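Local atomic coordinates of encapsidation protein (Bacillus phage phi29, PDB entry 5HD9), a protein that probably hydrolyses ATP to drive DNA into the phage prohead as the ATPase of the phi29 packaging motor, represented here by its N-terminal domain. Residues 7-12 with 149-154; 14-19 with 136-141. All coordinates share one frame; numbering follows the deposited sequence.

Interaction 1: 7-12 with 149-154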
# COMPACT_ATOMS: atom_id res chain seq x y z
N GLN A 7 11.79 5.76 5.29
CA GLN A 7 12.97 4.95 5.59
C GLN A 7 12.85 4.23 6.93
O GLN A 7 13.10 3.03 7.02
CB GLN A 7 14.24 5.81 5.59
CG GLN A 7 15.51 5.02 5.91
CD GLN A 7 16.74 5.90 6.01
OE1 GLN A 7 17.66 5.80 5.20
NE2 GLN A 7 16.77 6.76 7.02
N LYS A 8 12.48 4.95 7.99
CA LYS A 8 12.42 4.33 9.31
C LYS A 8 11.34 3.26 9.36
O LYS A 8 11.57 2.18 9.90
CB LYS A 8 12.17 5.38 10.40
CG LYS A 8 12.21 4.78 11.80
CD LYS A 8 12.60 5.80 12.86
CE LYS A 8 12.19 5.34 14.26
NZ LYS A 8 12.25 6.45 15.25
N MSE A 9 10.17 3.56 8.80
CA MSE A 9 9.08 2.60 8.74
C MSE A 9 9.51 1.32 8.02
O MSE A 9 9.27 0.22 8.51
CB MSE A 9 7.86 3.21 8.03
CG MSE A 9 6.64 2.29 7.95
SE MSE A 9 6.59 1.20 6.32
CE MSE A 9 6.30 2.63 5.01
N LEU A 10 10.17 1.49 6.88
CA LEU A 10 10.61 0.35 6.07
C LEU A 10 11.70 -0.46 6.76
O LEU A 10 11.80 -1.67 6.56
CB LEU A 10 11.11 0.84 4.71
CG LEU A 10 10.04 1.39 3.76
CD1 LEU A 10 10.68 2.22 2.66
CD2 LEU A 10 9.23 0.25 3.16
N SER A 11 12.53 0.22 7.56
CA SER A 11 13.65 -0.44 8.22
C SER A 11 13.19 -1.50 9.22
O SER A 11 13.94 -2.43 9.53
CB SER A 11 14.52 0.60 8.94
OG SER A 11 13.85 1.15 10.06
N TYR A 12 11.96 -1.37 9.72
CA TYR A 12 11.40 -2.36 10.63
C TYR A 12 11.24 -3.71 9.95
O TYR A 12 11.22 -4.76 10.60
CB TYR A 12 10.06 -1.90 11.19
CG TYR A 12 10.17 -0.93 12.34
CD1 TYR A 12 10.28 -1.39 13.64
CD2 TYR A 12 10.16 0.44 12.12
CE1 TYR A 12 10.37 -0.51 14.70
CE2 TYR A 12 10.25 1.33 13.17
CZ TYR A 12 10.36 0.85 14.46
OH TYR A 12 10.47 1.73 15.52
N ARG A 149 6.57 -6.74 1.81
CA ARG A 149 5.78 -5.96 2.75
C ARG A 149 4.50 -5.44 2.14
O ARG A 149 4.45 -5.06 0.97
CB ARG A 149 6.60 -4.80 3.30
CG ARG A 149 6.81 -3.66 2.32
CD ARG A 149 8.13 -2.95 2.58
NE ARG A 149 9.25 -3.67 1.99
CZ ARG A 149 10.33 -4.11 2.64
NH1 ARG A 149 10.48 -3.91 3.95
NH2 ARG A 149 11.27 -4.76 1.97
N CYS A 150 3.45 -5.47 2.96
CA CYS A 150 2.19 -4.83 2.63
C CYS A 150 2.11 -3.57 3.46
O CYS A 150 2.33 -3.60 4.67
CB CYS A 150 1.01 -5.76 2.92
SG CYS A 150 -0.60 -5.04 2.55
N ILE A 151 1.83 -2.45 2.80
CA ILE A 151 1.74 -1.16 3.47
C ILE A 151 0.36 -0.56 3.25
O ILE A 151 -0.02 -0.25 2.12
CB ILE A 151 2.83 -0.19 2.98
CG1 ILE A 151 4.22 -0.80 3.22
CG2 ILE A 151 2.74 1.14 3.71
CD1 ILE A 151 5.26 -0.36 2.23
N CYS A 152 -0.38 -0.41 4.34
CA CYS A 152 -1.74 0.13 4.29
C CYS A 152 -1.73 1.58 4.76
O CYS A 152 -1.17 1.90 5.81
CB CYS A 152 -2.68 -0.71 5.15
SG CYS A 152 -2.67 -2.47 4.71
N LEU A 153 -2.36 2.46 3.98
CA LEU A 153 -2.37 3.89 4.26
C LEU A 153 -3.78 4.42 4.50
O LEU A 153 -4.74 3.96 3.88
CB LEU A 153 -1.75 4.67 3.10
CG LEU A 153 -0.44 4.16 2.49
CD1 LEU A 153 -0.16 4.92 1.21
CD2 LEU A 153 0.71 4.30 3.46
N SER A 154 -3.89 5.39 5.40
CA SER A 154 -5.17 6.06 5.63
C SER A 154 -4.97 7.45 6.22
O SER A 154 -4.05 7.67 7.01
CB SER A 154 -6.05 5.24 6.57
OG SER A 154 -7.26 5.93 6.86

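Interaction 2: 14-19 with 136-141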
# COMPACT_ATOMS: atom_id res chain seq x y z
N ARG A 14 8.76 -5.21 8.54
CA ARG A 14 7.57 -5.97 8.90
C ARG A 14 6.74 -6.29 7.65
O ARG A 14 6.69 -5.50 6.71
CB ARG A 14 6.71 -5.20 9.92
CG ARG A 14 7.43 -4.88 11.24
CD ARG A 14 8.19 -6.09 11.76
NE ARG A 14 8.37 -6.07 13.22
CZ ARG A 14 9.50 -5.75 13.85
NH1 ARG A 14 10.59 -5.39 13.19
NH2 ARG A 14 9.53 -5.79 15.18
N ILE A 15 6.09 -7.45 7.66
CA ILE A 15 5.29 -7.89 6.52
C ILE A 15 4.04 -7.05 6.35
O ILE A 15 3.57 -6.83 5.23
CB ILE A 15 4.88 -9.38 6.66
CG1 ILE A 15 6.12 -10.28 6.72
CG2 ILE A 15 3.98 -9.81 5.50
CD1 ILE A 15 6.97 -10.27 5.48
N LEU A 16 3.49 -6.59 7.48
CA LEU A 16 2.26 -5.81 7.48
C LEU A 16 2.51 -4.45 8.14
O LEU A 16 3.02 -4.38 9.25
CB LEU A 16 1.15 -6.58 8.21
CG LEU A 16 -0.30 -6.45 7.74
CD1 LEU A 16 -0.46 -6.62 6.24
CD2 LEU A 16 -1.15 -7.48 8.47
N ASN A 17 2.16 -3.38 7.44
CA ASN A 17 2.40 -2.02 7.91
C ASN A 17 1.17 -1.14 7.73
O ASN A 17 0.53 -1.16 6.68
CB ASN A 17 3.58 -1.39 7.16
CG ASN A 17 4.84 -2.22 7.25
OD1 ASN A 17 5.67 -2.01 8.14
ND2 ASN A 17 5.01 -3.16 6.33
N PHE A 18 0.85 -0.37 8.77
CA PHE A 18 -0.28 0.56 8.74
C PHE A 18 0.19 1.97 9.06
O PHE A 18 0.61 2.25 10.19
CB PHE A 18 -1.37 0.13 9.72
CG PHE A 18 -1.78 -1.31 9.59
CD1 PHE A 18 -1.16 -2.29 10.34
CD2 PHE A 18 -2.80 -1.68 8.73
CE1 PHE A 18 -1.54 -3.62 10.22
CE2 PHE A 18 -3.19 -3.00 8.61
CZ PHE A 18 -2.55 -3.97 9.36
N VAL A 19 0.12 2.87 8.08
CA VAL A 19 0.45 4.27 8.30
C VAL A 19 -0.84 5.08 8.32
O VAL A 19 -1.56 5.14 7.32
CB VAL A 19 1.39 4.82 7.21
CG1 VAL A 19 1.93 6.19 7.60
CG2 VAL A 19 2.55 3.85 6.97
N ASN A 136 -5.26 -13.53 1.90
CA ASN A 136 -5.17 -14.45 0.77
C ASN A 136 -4.36 -13.85 -0.37
O ASN A 136 -3.54 -14.52 -0.99
CB ASN A 136 -6.56 -14.85 0.28
CG ASN A 136 -6.50 -15.82 -0.89
OD1 ASN A 136 -6.63 -15.42 -2.04
ND2 ASN A 136 -6.31 -17.10 -0.59
N LEU A 137 -4.61 -12.57 -0.65
CA LEU A 137 -3.87 -11.85 -1.69
C LEU A 137 -2.38 -11.87 -1.38
O LEU A 137 -1.56 -12.13 -2.26
CB LEU A 137 -4.39 -10.41 -1.80
CG LEU A 137 -3.91 -9.55 -2.98
CD1 LEU A 137 -4.90 -8.43 -3.22
CD2 LEU A 137 -2.53 -8.96 -2.74
N MSE A 138 -2.03 -11.60 -0.12
CA MSE A 138 -0.63 -11.55 0.30
C MSE A 138 0.06 -12.90 0.14
O MSE A 138 1.15 -12.98 -0.42
CB MSE A 138 -0.54 -11.07 1.75
CG MSE A 138 -0.93 -9.62 1.93
SE MSE A 138 -1.04 -9.07 3.79
CE MSE A 138 0.81 -9.39 4.28
N ASP A 139 -0.56 -13.96 0.65
CA ASP A 139 0.04 -15.29 0.53
C ASP A 139 0.15 -15.72 -0.93
O ASP A 139 1.07 -16.44 -1.30
CB ASP A 139 -0.78 -16.33 1.30
CG ASP A 139 -0.07 -16.81 2.57
OD1 ASP A 139 1.17 -16.75 2.65
OD2 ASP A 139 -0.78 -17.28 3.48
N THR A 140 -0.80 -15.27 -1.76
CA THR A 140 -0.79 -15.65 -3.17
C THR A 140 0.43 -15.07 -3.89
O THR A 140 1.08 -15.77 -4.67
CB THR A 140 -2.08 -15.18 -3.88
OG1 THR A 140 -3.21 -15.85 -3.32
CG2 THR A 140 -2.02 -15.48 -5.38
N VAL A 141 0.74 -13.80 -3.64
CA VAL A 141 1.77 -13.11 -4.42
C VAL A 141 3.13 -13.04 -3.73
O VAL A 141 4.15 -12.86 -4.40
CB VAL A 141 1.32 -11.67 -4.78
CG1 VAL A 141 0.01 -11.71 -5.55
CG2 VAL A 141 1.19 -10.79 -3.54

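Interaction 1: 7-12 with 149-154
Leu10 and Met9 of helix 7-11 reach down onto Arg149 and Ile151, two residues of strand 149-153 in the central sheet of an ASCE-type P-loop ATPase domain. The short helix lies over one face of the sheet, its segment axis 11.3 Å from that of the strand at closest approach and running at 135° to it, and side chains make most of the contact between them. Arg149 can be followed outward from CB, which points toward the helix. Its CG sits between the backbone N and the carbonyl carbon (chi1 73°), and CD then meets Leu10 CD2 at 3.4 Å, the closest approach of the contact. NE stays beside the same methyl, with Leu10 CD2 4.1 Å from Arg149 NE. A bend at chi3 carries the guanidinium past the leucine, where Leu10 O lies oblique to the group, 3.7 Å from Arg149 NH1; that nitrogen also forms a long, weak ion pair with Asp13. The charged end thus passes the leucine toward polar groups, and the Arg149 and Leu10 side chains cross at about a right angle. Tyr34 of helix 26-42 touches both residues. Ile151 supplies two branches to the apolar side. Its CD1 lies 4.1 Å from Leu10 CD2. The other branch receives selenomethionine Met9, whose chain bends at chi2 and chi3 until CE stands 4.1 Å from Ile151 CG2.

Interaction 2: 14-19 with 136-141
Selenomethionine Met138 projects from helix 130-141 toward the start of strand 16-19, and its last two atoms make every close contact with Ile15 and Leu16. The tight part lies at CE: this methyl is 3.4 Å from Ile15 CG2, shorter than the usual carbon-carbon separation. The Leu16 side chain crosses that of Met138 at about a right angle and places CD1 3.5 Å from Met138 SE. The same leucine methyl lies 3.6 Å from Met138 CE, wedged against the end of the long side chain. Met138 gets there because CG is anti to the carbonyl carbon and chi2 is extended (172°), with a final turn at chi3 (62°) that brings the methyl to Ile15, just before the strand. Beyond this spot the contact is loose. The backbones stay well apart, Ile15 CA to Met138 CA being 9.3 Å, and only 118 Å² is buried in all. On the outer side of the helix, Asp139 and Thr140 are exposed; Thr140 OG1 turns back to Asn136 O at 2.7 Å, and the Thr140 amide reaches that carbonyl from its opposite face. Met138 also touches Ile112 of strand 109-115, while Leu16 packs on Cys150 of strand 149-153. A helix packed through apolar side chains over parallel strands is typical of the alpha/beta core of P-loop NTPases.

Overall arrangement
Interactions 1 and 2 have centres about 11 Å apart and meet on one mixed sheet, where strands 16-19 and 149-153 are parallel neighbours. Helix 7-11 directly precedes strand 16-19 and helix 130-141 directly precedes strand 149-153, yet each helix packs in these contacts against the strand that follows the other. Along the chain, interaction 2 lies wholly between the two segments of interaction 1. The strands are joined by probable hydrogen bonds, Cys150 N to Ile15 O at 2.7 Å and Cys152 N to Asn17 O at 2.6 Å. The contacts bring the N-terminal part together with residues over a hundred positions later. Strand 16-19 leads into a probable Walker A loop, near which the Ile151 side chain lies without touching it.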